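Local coordinates for protein sulfoquinovosidase (Escherichia coli, PDB 5AEG) that hydrolyses sulfoquinovosyl diacylglycerides and simpler alpha-sulfoquinovosides, releasing sulfoquinovose for use as a source of carbon and sulfur, at residues A[273-277]-A[278-282]; A[522-525]-A[526-530]; A[536-539]-A[540-544]; A[652-655]-A[656-659]. All blocks are in the same frame, centred on the assembly; numbering follows the deposited sequence.

Interaction 1 (A[273-277]-A[278-282]); sequences DTMRN and AGVKV
The carbonyl of M275 gathers the backbone as the helix runs out. V280 N donates to M275 O over 3.0 Å, tilted 32° from the carbonyl plane, and A278 N makes weak hydrogen bonds to both M275 O and T274 O. One residue further on, G279 N reaches R276 O at 3.1 Å, the donor standing well above the carbonyl plane. These inward bonds, with G279 at positive phi, make a Schellman motif that ends helix 265-277 and turns the chain toward strand 282-286 of the (beta/alpha)8 barrel; a side chain at G279 would be pressed against the preceding carbonyl oxygen. A water bridges the same corner, donating to both R276 O and V280 O.

Apolar contacts lie under the turn. M275 bends at chi2 and chi3 (-55° and -86°), which brings M275 CE to within 3.8 Å of V280 CG2. M275 CB meets V282 CG2 at 4.0 Å. L259 of strand 257-260 and I555 of helix 552-567 also touch M275.

The charged pair lies within the last helical turn. R276 NH2 bonds D273 OD1 at 2.6 Å in a salt bridge, the carboxylate oxygen lying near the guanidinium plane and met almost along its C-O axis. R276 NH1 forms a second salt bridge, to E326, and D273 OD2 takes a hydrogen bond from Q269.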
loop_
_atom_site.group_PDB
_atom_site.type_symbol
_atom_site.label_atom_id
_atom_site.label_comp_id
_atom_site.label_asym_id
_atom_site.label_seq_id
_atom_site.Cartn_x
_atom_site.Cartn_y
_atom_site.Cartn_z
ATOM N N ASP A 273 19.978 7.563 23.563
ATOM C CA ASP A 273 20.088 8.107 24.907
ATOM C C ASP A 273 19.565 9.493 25.035
ATOM O O ASP A 273 18.945 9.764 26.052
ATOM C CB ASP A 273 21.552 8.047 25.430
ATOM C CG ASP A 273 21.995 6.629 25.751
ATOM O OD1 ASP A 273 21.188 5.807 26.188
ATOM O OD2 ASP A 273 23.193 6.316 25.649
ATOM N N THR A 274 19.896 10.384 24.098
ATOM C CA THR A 274 19.385 11.724 24.085
ATOM C C THR A 274 17.834 11.773 24.128
ATOM O O THR A 274 17.245 12.589 24.868
ATOM C CB THR A 274 19.859 12.436 22.815
ATOM O OG1 THR A 274 21.280 12.555 22.868
ATOM C CG2 THR A 274 19.209 13.795 22.622
ATOM N N MET A 275 17.215 10.917 23.322
ATOM C CA MET A 275 15.728 10.881 23.278
ATOM C C MET A 275 15.155 10.312 24.573
ATOM O O MET A 275 14.223 10.917 25.145
ATOM C CB MET A 275 15.253 10.077 22.086
ATOM C CG MET A 275 15.642 10.748 20.744
ATOM S SD MET A 275 15.152 12.429 20.448
ATOM C CE MET A 275 13.486 12.191 19.788
ATOM N N ARG A 276 15.667 9.155 24.978
ATOM C CA ARG A 276 15.163 8.473 26.189
ATOM C C ARG A 276 15.357 9.382 27.409
ATOM O O ARG A 276 14.431 9.465 28.247
ATOM C CB ARG A 276 15.862 7.174 26.432
ATOM C CG ARG A 276 15.243 5.986 25.760
ATOM C CD ARG A 276 15.865 4.718 26.257
ATOM N NE ARG A 276 17.368 4.790 26.437
ATOM C CZ ARG A 276 18.164 3.718 26.521
ATOM N NH1 ARG A 276 17.643 2.493 26.490
ATOM N NH2 ARG A 276 19.491 3.858 26.630
ATOM N N ASN A 277 16.494 10.080 27.512
ATOM C CA ASN A 277 16.745 10.912 28.688
ATOM C C ASN A 277 15.959 12.190 28.731
ATOM O O ASN A 277 15.860 12.775 29.770
ATOM C CB ASN A 277 18.242 11.259 28.867
ATOM C CG ASN A 277 19.108 10.053 29.086
ATOM O OD1 ASN A 277 18.670 8.948 29.402
ATOM N ND2 ASN A 277 20.362 10.250 28.870
ATOM N N ALA A 278 15.404 12.624 27.611
ATOM C CA ALA A 278 14.474 13.721 27.543
ATOM C C ALA A 278 13.051 13.275 27.699
ATOM O O ALA A 278 12.176 14.078 27.574
ATOM C CB ALA A 278 14.620 14.461 26.221
ATOM N N GLY A 279 12.757 12.032 27.979
ATOM C CA GLY A 279 11.323 11.663 28.216
ATOM C C GLY A 279 10.619 11.084 26.971
ATOM O O GLY A 279 9.426 10.794 27.009
ATOM N N VAL A 280 11.351 10.840 25.877
ATOM C CA VAL A 280 10.716 10.235 24.666
ATOM C C VAL A 280 10.524 8.742 24.896
ATOM O O VAL A 280 11.413 8.065 25.334
ATOM C CB VAL A 280 11.522 10.519 23.373
ATOM C CG1 VAL A 280 10.786 9.968 22.136
ATOM C CG2 VAL A 280 11.757 12.022 23.213
ATOM N N LYS A 281 9.339 8.230 24.551
ATOM C CA LYS A 281 9.086 6.810 24.571
ATOM C C LYS A 281 9.623 6.239 23.261
ATOM O O LYS A 281 9.048 6.553 22.175
ATOM C CB LYS A 281 7.594 6.478 24.689
ATOM C CG LYS A 281 6.833 7.173 25.822
ATOM C CD LYS A 281 7.529 6.960 27.140
ATOM C CE LYS A 281 6.592 7.318 28.303
ATOM N NZ LYS A 281 6.608 8.789 28.461
ATOM N N VAL A 282 10.629 5.395 23.387
ATOM C CA VAL A 282 11.372 4.852 22.239
ATOM C C VAL A 282 11.268 3.361 22.320
ATOM O O VAL A 282 11.686 2.764 23.324
ATOM C CB VAL A 282 12.853 5.262 22.233
ATOM C CG1 VAL A 282 13.564 4.696 20.995
ATOM C CG2 VAL A 282 13.031 6.745 22.184
HETATM O O HOH W 1 12.005 8.104 28.084
#

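Interaction 2 (A[522-525]-A[526-530]); sequences LRWC and DFSAF
D526 folds its side chain back along helix 518-528 over the preceding turn. D526 CB rests 3.4 Å from R523 O. With CG anti to its own carbonyl carbon (chi1 -76°), the carboxylate lies beside L522 O, which accepts the backbone bond from D526 N at 3.0 Å. D526 OD1 takes a weak hydrogen bond from H557 NE2, which is also weakly bonded to L522 O. D526 OD2 accepts a hydrogen bond from a water at 2.7 Å; that water accepts in turn from R523 NH1, lying at the edge of the guanidinium, in its plane. R523 NH1 also donates to A653 O of the C-terminal domain. R523 NH1 and D526 OD2 are themselves 4.4 Å apart, opposite charges too distant for a salt bridge; the water spans the interval, while G656 N donates directly to OD2. A leucine in place of D526 would probably leave G656 N and the bridging water without their acceptor and R523 without its nearby countercharge.

On another side of the helix, W524 and F527 run side by side, with W524 CD1 4.1 Å from F527 CD2 and the indole five-membered ring and the phenyl ring inclined at 35°. S528 OG comes to the indole edge, 3.7 Å from W524 CD1. S528 N makes a nearly straight bond to W524 O (2.9 Å, 173° at the hydrogen), and W524 NE1 is hydrogen-bonded to S503 OG. The helix links strands 501-505 and 534-536 in a beta-alpha-beta unit of the barrel, with V486 of helix 486-495 against W524 and F527, and M561 of helix 552-567 against D526.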
loop_
_atom_site.group_PDB
_atom_site.type_symbol
_atom_site.label_atom_id
_atom_site.label_comp_id
_atom_site.label_asym_id
_atom_site.label_seq_id
_atom_site.Cartn_x
_atom_site.Cartn_y
_atom_site.Cartn_z
ATOM N N LEU A 522 7.215 18.179 12.853
ATOM C CA LEU A 522 6.349 18.216 14.031
ATOM C C LEU A 522 4.889 17.985 13.687
ATOM O O LEU A 522 4.221 17.223 14.392
ATOM C CB LEU A 522 6.525 19.544 14.809
ATOM C CG LEU A 522 7.967 19.823 15.279
ATOM C CD1 LEU A 522 7.966 20.912 16.332
ATOM C CD2 LEU A 522 8.737 18.664 15.800
ATOM N N ARG A 523 4.410 18.559 12.600
ATOM C CA ARG A 523 3.054 18.256 12.142
ATOM C C ARG A 523 2.897 16.756 11.736
ATOM O O ARG A 523 1.851 16.151 11.950
ATOM C CB ARG A 523 2.721 19.120 10.970
ATOM C CG ARG A 523 2.363 20.518 11.332
ATOM C CD ARG A 523 1.088 20.647 12.094
ATOM N NE ARG A 523 0.651 22.062 12.037
ATOM C CZ ARG A 523 -0.259 22.617 12.845
ATOM N NH1 ARG A 523 -0.841 21.887 13.757
ATOM N NH2 ARG A 523 -0.582 23.911 12.708
ATOM N N TRP A 524 3.954 16.163 11.147
ATOM C CA TRP A 524 3.889 14.786 10.767
ATOM C C TRP A 524 3.910 13.887 11.980
ATOM O O TRP A 524 3.224 12.857 12.029
ATOM C CB TRP A 524 5.025 14.402 9.791
ATOM C CG TRP A 524 4.658 13.409 8.766
ATOM C CD1 TRP A 524 4.174 12.166 8.936
ATOM C CD2 TRP A 524 4.886 13.559 7.380
ATOM N NE1 TRP A 524 4.038 11.511 7.727
ATOM C CE2 TRP A 524 4.454 12.340 6.742
ATOM C CE3 TRP A 524 5.404 14.583 6.624
ATOM C CZ2 TRP A 524 4.516 12.142 5.387
ATOM C CZ3 TRP A 524 5.447 14.408 5.213
ATOM C CH2 TRP A 524 4.994 13.192 4.631
ATOM N N CYS A 525 4.678 14.298 13.009
ATOM C CA CYS A 525 4.688 13.575 14.258
ATOM C C CYS A 525 3.274 13.589 14.859
ATOM O O CYS A 525 2.836 12.597 15.412
ATOM C CB CYS A 525 5.711 14.201 15.240
ATOM S SG CYS A 525 5.921 13.185 16.721
ATOM N N ASP A 526 2.589 14.732 14.802
ATOM C CA ASP A 526 1.202 14.814 15.337
ATOM C C ASP A 526 0.246 13.807 14.636
ATOM O O ASP A 526 -0.698 13.282 15.239
ATOM C CB ASP A 526 0.655 16.198 15.155
ATOM C CG ASP A 526 1.208 17.247 16.141
ATOM O OD1 ASP A 526 2.043 16.863 17.012
ATOM O OD2 ASP A 526 0.798 18.448 15.917
ATOM N N PHE A 527 0.441 13.643 13.331
ATOM C CA PHE A 527 -0.366 12.726 12.536
ATOM C C PHE A 527 -0.068 11.285 12.932
ATOM O O PHE A 527 -0.976 10.513 13.312
ATOM C CB PHE A 527 -0.059 13.030 11.046
ATOM C CG PHE A 527 -0.590 12.012 10.036
ATOM C CD1 PHE A 527 -1.727 11.270 10.212
ATOM C CD2 PHE A 527 0.119 11.862 8.838
ATOM C CE1 PHE A 527 -2.152 10.401 9.208
ATOM C CE2 PHE A 527 -0.377 11.091 7.802
ATOM C CZ PHE A 527 -1.489 10.331 7.983
ATOM N N SER A 528 1.223 10.905 12.898
ATOM C CA SER A 528 1.617 9.566 13.161
ATOM C C SER A 528 1.289 9.007 14.563
ATOM O O SER A 528 1.067 7.794 14.720
ATOM C CB SER A 528 3.119 9.325 12.801
ATOM O OG SER A 528 3.317 9.499 11.395
ATOM N N ALA A 529 1.200 9.872 15.546
ATOM C CA ALA A 529 0.774 9.471 16.889
ATOM C C ALA A 529 -0.679 8.980 16.921
ATOM O O ALA A 529 -1.060 8.332 17.894
ATOM C CB ALA A 529 0.908 10.671 17.833
ATOM N N PHE A 530 -1.453 9.284 15.872
ATOM C CA PHE A 530 -2.811 8.742 15.641
ATOM C C PHE A 530 -2.942 7.711 14.543
ATOM O O PHE A 530 -3.872 7.751 13.732
ATOM C CB PHE A 530 -3.779 9.931 15.522
ATOM C CG PHE A 530 -3.891 10.679 16.835
ATOM C CD1 PHE A 530 -4.824 10.274 17.792
ATOM C CD2 PHE A 530 -3.058 11.712 17.135
ATOM C CE1 PHE A 530 -4.974 10.927 18.999
ATOM C CE2 PHE A 530 -3.160 12.359 18.369
ATOM C CZ PHE A 530 -4.159 11.994 19.290
HETATM O O HOH W 2 -1.092 19.075 14.140
#

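Interaction 3 (A[536-539]-A[540-544]); sequences THEG and NRPGD
H537 ND1 accepts the backbone N-H of G539 at 3.0 Å, a fairly straight bond (160° at the hydrogen) whose donor stands 32° out of the imidazole plane. The bond folds the chain back on its own side chain and helps to fix the rotation of the ring, which also meets Y508 and W286 edge-to-face.

Across the next residues the contact turns on P542. P542 CG lies 3.5 Å from G539 O and 3.6 Å from E538 OE1, while P542 CB packs at 3.9 Å against E538 CB. The E538 chain is extended beyond CG, and its OE1 is hydrogen-bonded by Q262. The loop follows strand 534-536 at the catalytic end of the (beta/alpha)8 barrel, where H537 binds the sulfoquinovosyl substrate. G539, at positive phi, has its backbone where a side chain would press on the preceding carbonyl oxygen and crowd N540 N.

N540 places CG between its backbone N and carbonyl carbon (chi1 58°), which sets its amide where OD1 receives the N-H of T510. The backbone oxygen of N540 accepts from NH2 of R301, another substrate-binding residue.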
loop_
_atom_site.group_PDB
_atom_site.type_symbol
_atom_site.label_atom_id
_atom_site.label_comp_id
_atom_site.label_asym_id
_atom_site.label_seq_id
_atom_site.Cartn_x
_atom_site.Cartn_y
_atom_site.Cartn_z
ATOM N N THR A 536 10.419 7.122 12.376
ATOM C CA THR A 536 11.016 8.187 11.640
ATOM C C THR A 536 11.939 7.716 10.506
ATOM O O THR A 536 12.215 6.490 10.344
ATOM C CB THR A 536 11.783 9.128 12.589
ATOM O OG1 THR A 536 13.027 8.577 12.938
ATOM C CG2 THR A 536 10.997 9.450 13.862
ATOM N N HIS A 537 12.290 8.659 9.671
ATOM C CA HIS A 537 13.215 8.415 8.551
ATOM C C HIS A 537 14.110 9.626 8.410
ATOM O O HIS A 537 13.636 10.760 8.457
ATOM C CB HIS A 537 12.454 8.235 7.214
ATOM C CG HIS A 537 13.200 7.408 6.191
ATOM N ND1 HIS A 537 14.507 7.648 5.814
ATOM C CD2 HIS A 537 12.806 6.326 5.445
ATOM C CE1 HIS A 537 14.895 6.789 4.901
ATOM N NE2 HIS A 537 13.891 5.953 4.674
ATOM N N GLU A 538 15.419 9.412 8.222
ATOM C CA GLU A 538 16.263 10.581 7.934
ATOM C C GLU A 538 16.029 11.247 6.586
ATOM O O GLU A 538 16.291 12.440 6.408
ATOM C CB GLU A 538 17.734 10.227 8.079
ATOM C CG GLU A 538 18.115 9.802 9.504
ATOM C CD GLU A 538 19.634 9.503 9.662
ATOM O OE1 GLU A 538 20.326 9.304 8.632
ATOM O OE2 GLU A 538 20.114 9.423 10.852
ATOM N N GLY A 539 15.416 10.531 5.647
ATOM C CA GLY A 539 15.286 10.981 4.234
ATOM C C GLY A 539 16.523 10.632 3.414
ATOM O O GLY A 539 17.581 10.265 3.960
ATOM N N ASN A 540 16.444 10.790 2.109
ATOM C CA ASN A 540 17.583 10.363 1.264
ATOM C C ASN A 540 18.820 11.250 1.398
ATOM O O ASN A 540 19.916 10.771 1.073
ATOM C CB ASN A 540 17.250 10.216 -0.212
ATOM C CG ASN A 540 16.713 11.471 -0.824
ATOM O OD1 ASN A 540 15.671 11.922 -0.430
ATOM N ND2 ASN A 540 17.471 12.117 -1.723
ATOM N N ARG A 541 18.627 12.480 1.827
ATOM C CA ARG A 541 19.730 13.532 2.087
ATOM C C ARG A 541 19.627 14.039 3.513
ATOM O O ARG A 541 19.041 15.124 3.784
ATOM C CB ARG A 541 19.657 14.678 1.110
ATOM C CG ARG A 541 20.045 14.329 -0.344
ATOM C CD ARG A 541 19.888 15.594 -1.225
ATOM N NE ARG A 541 20.019 15.253 -2.649
ATOM C CZ ARG A 541 19.679 16.020 -3.687
ATOM N NH1 ARG A 541 19.096 17.202 -3.529
ATOM N NH2 ARG A 541 19.876 15.556 -4.920
ATOM N N PRO A 542 20.087 13.215 4.449
ATOM C CA PRO A 542 19.819 13.490 5.860
ATOM C C PRO A 542 20.247 14.863 6.353
ATOM O O PRO A 542 19.536 15.550 7.148
ATOM C CB PRO A 542 20.591 12.380 6.554
ATOM C CG PRO A 542 20.579 11.240 5.584
ATOM C CD PRO A 542 20.767 11.925 4.260
ATOM N N GLY A 543 21.401 15.318 5.837
ATOM C CA GLY A 543 21.904 16.680 6.197
ATOM C C GLY A 543 21.081 17.819 5.755
ATOM O O GLY A 543 21.248 18.907 6.279
ATOM N N ASP A 544 20.144 17.639 4.822
ATOM C CA ASP A 544 19.295 18.712 4.380
ATOM C C ASP A 544 17.995 18.802 5.160
ATOM O O ASP A 544 17.236 19.707 4.957
ATOM C CB ASP A 544 18.896 18.550 2.914
ATOM C CG ASP A 544 20.074 18.816 1.942
ATOM O OD1 ASP A 544 21.114 19.296 2.406
ATOM O OD2 ASP A 544 19.917 18.533 0.752
#

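Interaction 4 (A[652-655]-A[656-659]); sequences NAPI and GKPP
P654 to K657 form a type II beta turn, closed by the bond from K657 N to P654 O (3.0 Å, 155° at the hydrogen). G656 takes the third position with positive phi; a side chain there would run into I655 O. The chain directions on the two limbs differ by 140°, and the limbs are joined again below the turn by a water that donates to N652 O at 2.8 Å and to K657 O at 2.7 Å.

Over one side of the turn K657 leans on the proline at its start. K657 CB lies 3.7 Å from P654 O, and K657 CB and CD both come to 4.0 Å from P654 CG, the side chain crossing the ring obliquely; the chain, extended beyond CG (chi2 179°), carries NZ clear of the turn. Nearer the base, A653 CB meets P659 CG at 4.1 Å. I655 sends CG2 back anti to its backbone N, placing that methyl 3.3 Å from G656 N.

This turn connects strands 647-652 and 660-663 of the C-terminal domain. A653 and P659 pack on W626 of strand 625-630, and G656 O accepts from R560 of helix 552-567. I655 meets E519 and L522 and P658 meets D526, so the turn rests against helix 518-528 of the barrel.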
loop_
_atom_site.group_PDB
_atom_site.type_symbol
_atom_site.label_atom_id
_atom_site.label_comp_id
_atom_site.label_asym_id
_atom_site.label_seq_id
_atom_site.Cartn_x
_atom_site.Cartn_y
_atom_site.Cartn_z
ATOM N N ASN A 652 -8.941 25.667 16.607
ATOM C CA ASN A 652 -7.544 25.986 16.760
ATOM C C ASN A 652 -6.700 24.711 16.738
ATOM O O ASN A 652 -7.059 23.676 17.300
ATOM C CB ASN A 652 -7.304 26.716 18.077
ATOM C CG ASN A 652 -7.697 28.178 17.980
ATOM O OD1 ASN A 652 -7.910 28.770 16.875
ATOM N ND2 ASN A 652 -7.782 28.795 19.135
ATOM N N ALA A 653 -5.576 24.811 16.059
ATOM C CA ALA A 653 -4.764 23.645 15.793
ATOM C C ALA A 653 -3.263 23.984 15.864
ATOM O O ALA A 653 -2.518 23.896 14.824
ATOM C CB ALA A 653 -5.146 23.052 14.407
ATOM N N PRO A 654 -2.805 24.422 17.034
ATOM C CA PRO A 654 -1.343 24.600 17.081
ATOM C C PRO A 654 -0.637 23.233 17.021
ATOM O O PRO A 654 -1.261 22.176 17.325
ATOM C CB PRO A 654 -1.125 25.278 18.441
ATOM C CG PRO A 654 -2.255 24.791 19.288
ATOM C CD PRO A 654 -3.443 24.625 18.367
ATOM N N ILE A 655 0.667 23.256 16.723
ATOM C CA ILE A 655 1.473 22.030 16.732
ATOM C C ILE A 655 1.387 21.387 18.099
ATOM O O ILE A 655 1.446 22.062 19.146
ATOM C CB ILE A 655 2.922 22.367 16.318
ATOM C CG1 ILE A 655 2.975 22.649 14.804
ATOM C CG2 ILE A 655 3.852 21.260 16.673
ATOM C CD1 ILE A 655 4.142 23.473 14.400
ATOM N N GLY A 656 1.176 20.099 18.148
ATOM C CA GLY A 656 1.016 19.333 19.390
ATOM C C GLY A 656 -0.476 19.159 19.838
ATOM O O GLY A 656 -0.769 18.373 20.756
ATOM N N LYS A 657 -1.377 19.921 19.233
ATOM C CA LYS A 657 -2.855 19.807 19.472
ATOM C C LYS A 657 -3.575 19.588 18.127
ATOM O O LYS A 657 -4.325 20.434 17.654
ATOM C CB LYS A 657 -3.339 21.063 20.189
ATOM C CG LYS A 657 -2.718 21.161 21.548
ATOM C CD LYS A 657 -3.122 22.393 22.339
ATOM C CE LYS A 657 -2.302 22.388 23.619
ATOM N NZ LYS A 657 -2.876 23.404 24.517
ATOM N N PRO A 658 -3.330 18.417 17.517
ATOM C CA PRO A 658 -3.869 18.138 16.172
ATOM C C PRO A 658 -5.408 18.031 16.251
ATOM O O PRO A 658 -5.964 17.819 17.335
ATOM C CB PRO A 658 -3.325 16.790 15.834
ATOM C CG PRO A 658 -2.867 16.168 17.113
ATOM C CD PRO A 658 -2.434 17.371 17.942
ATOM N N PRO A 659 -6.071 18.149 15.117
ATOM C CA PRO A 659 -7.568 18.140 15.176
ATOM C C PRO A 659 -8.079 16.734 15.339
ATOM O O PRO A 659 -8.105 15.961 14.336
ATOM C CB PRO A 659 -7.969 18.758 13.847
ATOM C CG PRO A 659 -6.740 19.473 13.345
ATOM C CD PRO A 659 -5.609 18.574 13.788
HETATM O O HOH W 3 -6.988 20.918 17.271
#

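In the fold
From the N terminus, interaction 1 comes first, joining helix 265-277 to strand 282-286 early in the barrel. Interaction 2 lies on helix 518-528, and interaction 3 follows in the loop after strand 534-536, at the substrate pocket; their centres are about 17 Å apart. Interaction 4 closes the turn between strands 647-652 and 660-663 in the C-terminal domain. The four run in series, none nested in or crossing another. Only interactions 2 and 4 touch: the aspartate and arginine of interaction 2 bond backbone atoms of the turn of interaction 4, tying the barrel to the C-terminal domain. Helix 552-567 borders interactions 1, 2 and 4.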